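Local coordinates for protein BtGH115A (PDB 5BY3) that acts as a family GH115 4-O-methyl-alpha-glucuronidase with specificity for decorated arabinogalactans, at residues 129-134 with 443-448. Sequence-based numbering, arbitrary orientation.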
ATOM      1  N   VAL A 129      -1.803  20.830   9.625  1.00 46.14           N
ATOM      2  CA  VAL A 129      -1.670  20.675   8.168  1.00 44.84           C
ATOM      3  C   VAL A 129      -1.559  19.189   7.774  1.00 47.30           C
ATOM      4  O   VAL A 129      -0.602  18.514   8.139  1.00 50.01           O
ATOM      5  CB  VAL A 129      -0.477  21.501   7.607  1.00 45.16           C
ATOM      6  CG1 VAL A 129      -0.431  21.470   6.087  1.00 42.29           C
ATOM      7  CG2 VAL A 129      -0.536  22.943   8.101  1.00 42.46           C
ATOM      8  N   SER A 130      -2.566  18.691   7.050  1.00 44.27           N
ATOM      9  CA  SER A 130      -2.590  17.327   6.529  1.00 42.01           C
ATOM     10  C   SER A 130      -1.498  17.117   5.451  1.00 44.73           C
ATOM     11  O   SER A 130      -1.216  18.039   4.667  1.00 39.18           O
ATOM     12  CB  SER A 130      -3.984  17.053   5.932  1.00 42.13           C
ATOM     13  OG  SER A 130      -4.000  16.034   4.935  1.00 41.03           O
ATOM     14  N   PRO A 131      -0.895  15.902   5.395  1.00 45.28           N
ATOM     15  CA  PRO A 131      -0.144  15.467   4.198  1.00 45.00           C
ATOM     16  C   PRO A 131      -0.851  15.722   2.853  1.00 43.96           C
ATOM     17  O   PRO A 131      -0.176  15.941   1.842  1.00 46.75           O
ATOM     18  CB  PRO A 131      -0.005  13.951   4.409  1.00 41.92           C
ATOM     19  CG  PRO A 131       0.110  13.823   5.898  1.00 45.50           C
ATOM     20  CD  PRO A 131      -0.746  14.925   6.501  1.00 43.04           C
ATOM     21  N   TRP A 132      -2.179  15.700   2.851  1.00 39.68           N
ATOM     22  CA  TRP A 132      -2.963  15.826   1.636  1.00 38.07           C
ATOM     23  C   TRP A 132      -3.555  17.240   1.403  1.00 42.34           C
ATOM     24  O   TRP A 132      -4.438  17.424   0.539  1.00 41.32           O
ATOM     25  CB  TRP A 132      -4.053  14.779   1.665  1.00 36.97           C
ATOM     26  CG  TRP A 132      -3.522  13.439   2.019  1.00 35.69           C
ATOM     27  CD1 TRP A 132      -3.463  12.892   3.244  1.00 37.03           C
ATOM     28  CD2 TRP A 132      -2.927  12.504   1.126  1.00 34.00           C
ATOM     29  NE1 TRP A 132      -2.877  11.642   3.181  1.00 37.78           N
ATOM     30  CE2 TRP A 132      -2.535  11.391   1.887  1.00 35.46           C
ATOM     31  CE3 TRP A 132      -2.685  12.505  -0.249  1.00 35.01           C
ATOM     32  CZ2 TRP A 132      -1.939  10.279   1.326  1.00 38.49           C
ATOM     33  CZ3 TRP A 132      -2.092  11.403  -0.821  1.00 36.66           C
ATOM     34  CH2 TRP A 132      -1.723  10.296  -0.035  1.00 37.79           C
ATOM     35  N   GLU A 133      -3.078  18.199   2.206  1.00 39.84           N
ATOM     36  CA  GLU A 133      -3.235  19.642   2.011  1.00 42.05           C
ATOM     37  C   GLU A 133      -3.384  20.007   0.532  1.00 41.57           C
ATOM     38  O   GLU A 133      -4.377  20.607   0.109  1.00 46.27           O
ATOM     39  CB  GLU A 133      -1.997  20.321   2.622  1.00 48.51           C
ATOM     40  CG  GLU A 133      -1.768  21.794   2.316  1.00 57.44           C
ATOM     41  CD  GLU A 133      -0.793  22.042   1.188  1.00 63.45           C
ATOM     42  OE1 GLU A 133       0.316  21.453   1.172  1.00 60.37           O
ATOM     43  OE2 GLU A 133      -1.142  22.869   0.316  1.00 77.77           O
ATOM     44  N   TRP A 134      -2.397  19.622  -0.256  1.00 41.82           N
ATOM     45  CA  TRP A 134      -2.440  19.844  -1.678  1.00 40.24           C
ATOM     46  C   TRP A 134      -3.018  18.644  -2.428  1.00 44.48           C
ATOM     47  O   TRP A 134      -3.823  18.847  -3.353  1.00 45.29           O
ATOM     48  CB  TRP A 134      -1.054  20.186  -2.207  1.00 39.83           C
ATOM     49  CG  TRP A 134      -1.120  20.755  -3.613  1.00 42.16           C
ATOM     50  CD1 TRP A 134      -1.428  22.053  -3.980  1.00 36.76           C
ATOM     51  CD2 TRP A 134      -0.871  20.039  -4.831  1.00 38.99           C
ATOM     52  NE1 TRP A 134      -1.383  22.167  -5.348  1.00 39.62           N
ATOM     53  CE2 TRP A 134      -1.053  20.956  -5.899  1.00 36.96           C
ATOM     54  CE3 TRP A 134      -0.494  18.720  -5.118  1.00 38.68           C
ATOM     55  CZ2 TRP A 134      -0.880  20.597  -7.233  1.00 37.12           C
ATOM     56  CZ3 TRP A 134      -0.325  18.349  -6.449  1.00 41.38           C
ATOM     57  CH2 TRP A 134      -0.526  19.292  -7.499  1.00 41.84           C
ATOM     58  N   GLN A 443      -4.840   4.389   2.451  1.00 30.84           N
ATOM     59  CA  GLN A 443      -3.939   3.213   2.625  1.00 34.65           C
ATOM     60  C   GLN A 443      -2.443   3.591   2.674  1.00 36.38           C
ATOM     61  O   GLN A 443      -1.679   3.039   3.478  1.00 37.82           O
ATOM     62  CB  GLN A 443      -4.160   2.137   1.558  1.00 33.24           C
ATOM     63  CG  GLN A 443      -5.538   1.451   1.586  1.00 36.66           C
ATOM     64  CD  GLN A 443      -6.613   2.124   0.707  1.00 34.99           C
ATOM     65  OE1 GLN A 443      -6.469   3.284   0.290  1.00 41.86           O
ATOM     66  NE2 GLN A 443      -7.701   1.401   0.433  1.00 32.99           N
ATOM     67  N   ILE A 444      -2.071   4.567   1.845  1.00 35.98           N
ATOM     68  CA  ILE A 444      -0.731   5.083   1.744  1.00 35.62           C
ATOM     69  C   ILE A 444      -0.347   5.676   3.095  1.00 37.51           C
ATOM     70  O   ILE A 444       0.736   5.396   3.610  1.00 41.10           O
ATOM     71  CB  ILE A 444      -0.612   6.132   0.610  1.00 37.17           C
ATOM     72  CG1 ILE A 444      -0.800   5.462  -0.767  1.00 35.57           C
ATOM     73  CG2 ILE A 444       0.727   6.890   0.668  1.00 37.58           C
ATOM     74  CD1 ILE A 444      -1.052   6.427  -1.924  1.00 27.96           C
ATOM     75  N   GLU A 445      -1.222   6.474   3.681  1.00 35.22           N
ATOM     76  CA  GLU A 445      -0.865   7.108   4.933  1.00 34.80           C
ATOM     77  C   GLU A 445      -0.815   6.075   6.068  1.00 37.31           C
ATOM     78  O   GLU A 445       0.050   6.146   6.957  1.00 42.22           O
ATOM     79  CB  GLU A 445      -1.822   8.244   5.267  1.00 36.66           C
ATOM     80  CG  GLU A 445      -1.380   9.067   6.472  1.00 39.52           C
ATOM     81  CD  GLU A 445      -2.240  10.286   6.713  1.00 43.05           C
ATOM     82  OE1 GLU A 445      -2.845  10.809   5.756  1.00 43.21           O
ATOM     83  OE2 GLU A 445      -2.295  10.738   7.878  1.00 46.06           O
ATOM     84  N   LEU A 446      -1.721   5.107   6.036  1.00 35.98           N
ATOM     85  CA  LEU A 446      -1.654   4.009   6.982  1.00 35.88           C
ATOM     86  C   LEU A 446      -0.284   3.298   6.889  1.00 38.38           C
ATOM     87  O   LEU A 446       0.428   3.194   7.875  1.00 43.89           O
ATOM     88  CB  LEU A 446      -2.807   3.025   6.756  1.00 32.79           C
ATOM     89  CG  LEU A 446      -2.900   1.802   7.701  1.00 34.12           C
ATOM     90  CD1 LEU A 446      -2.990   2.194   9.198  1.00 33.99           C
ATOM     91  CD2 LEU A 446      -4.077   0.930   7.264  1.00 31.44           C
ATOM     92  N   PHE A 447       0.072   2.830   5.694  1.00 36.24           N
ATOM     93  CA  PHE A 447       1.346   2.217   5.453  1.00 35.56           C
ATOM     94  C   PHE A 447       2.493   3.093   5.986  1.00 37.08           C
ATOM     95  O   PHE A 447       3.395   2.590   6.632  1.00 33.45           O
ATOM     96  CB  PHE A 447       1.488   1.993   3.944  1.00 38.98           C
ATOM     97  CG  PHE A 447       2.569   1.018   3.549  1.00 36.86           C
ATOM     98  CD1 PHE A 447       3.864   1.461   3.281  1.00 37.22           C
ATOM     99  CD2 PHE A 447       2.281  -0.344   3.408  1.00 37.60           C
ATOM    100  CE1 PHE A 447       4.861   0.563   2.906  1.00 34.95           C
ATOM    101  CE2 PHE A 447       3.272  -1.241   3.020  1.00 34.99           C
ATOM    102  CZ  PHE A 447       4.555  -0.773   2.765  1.00 33.41           C
HETATM  103  N   MSE A 448       2.435   4.399   5.733  1.00 36.07           N
HETATM  104  CA  MSE A 448       3.559   5.295   6.055  1.00 37.89           C
HETATM  105  C   MSE A 448       3.631   5.554   7.526  1.00 36.29           C
HETATM  106  O   MSE A 448       4.745   5.679   8.055  1.00 38.69           O
HETATM  107  CB  MSE A 448       3.615   6.625   5.284  1.00 37.54           C
HETATM  108  CG  MSE A 448       3.843   6.445   3.785  1.00 42.27           C
HETATM  109 SE   MSE A 448       5.431   5.362   3.316  1.00 43.95          SE
HETATM  110  CE  MSE A 448       4.688   4.614   1.676  1.00 36.88           C
TER
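The indole of W132 meets the carboxylate of E445 edge on, the two planes only 23° apart, and neither E445 nor I444 lies over a face of the ring. The contact joins a type I beta turn, S130 to E133, to helix 441-452, which follows 429-433, the last in sequence of the eight parallel strands of the TIM-barrel GH115 domain. NE1 of W132 donates to OE1 of E445 at 2.7 Å; the acceptor lies almost in the ring plane, yet the bond is bent, with an angle of 146° at the hydrogen. The N-H reaches OE1 from its anti side, tilted somewhat out of the carboxylate plane. E445 reaches out from the helix because CG stands anti to the backbone N (chi1 -172°) and the chain beyond stays extended. Farther along the same ring edge, CH2 of W132 comes within 4.3 Å of CG2 of I444, a loose apolar contact beside the polar one. The buried carboxylate has further mates on helix 462-473: NE1 of W469 also donates to OE1, and R472 forms a salt bridge with OE2. A phenylalanine in place of W132 would probably leave OE1 without one of its two indole donors and weaken the link between turn and helix. The turn is itself braced by an ST turn, in which the backbone N of W132 donates to OG of S130 at 2.8 Å.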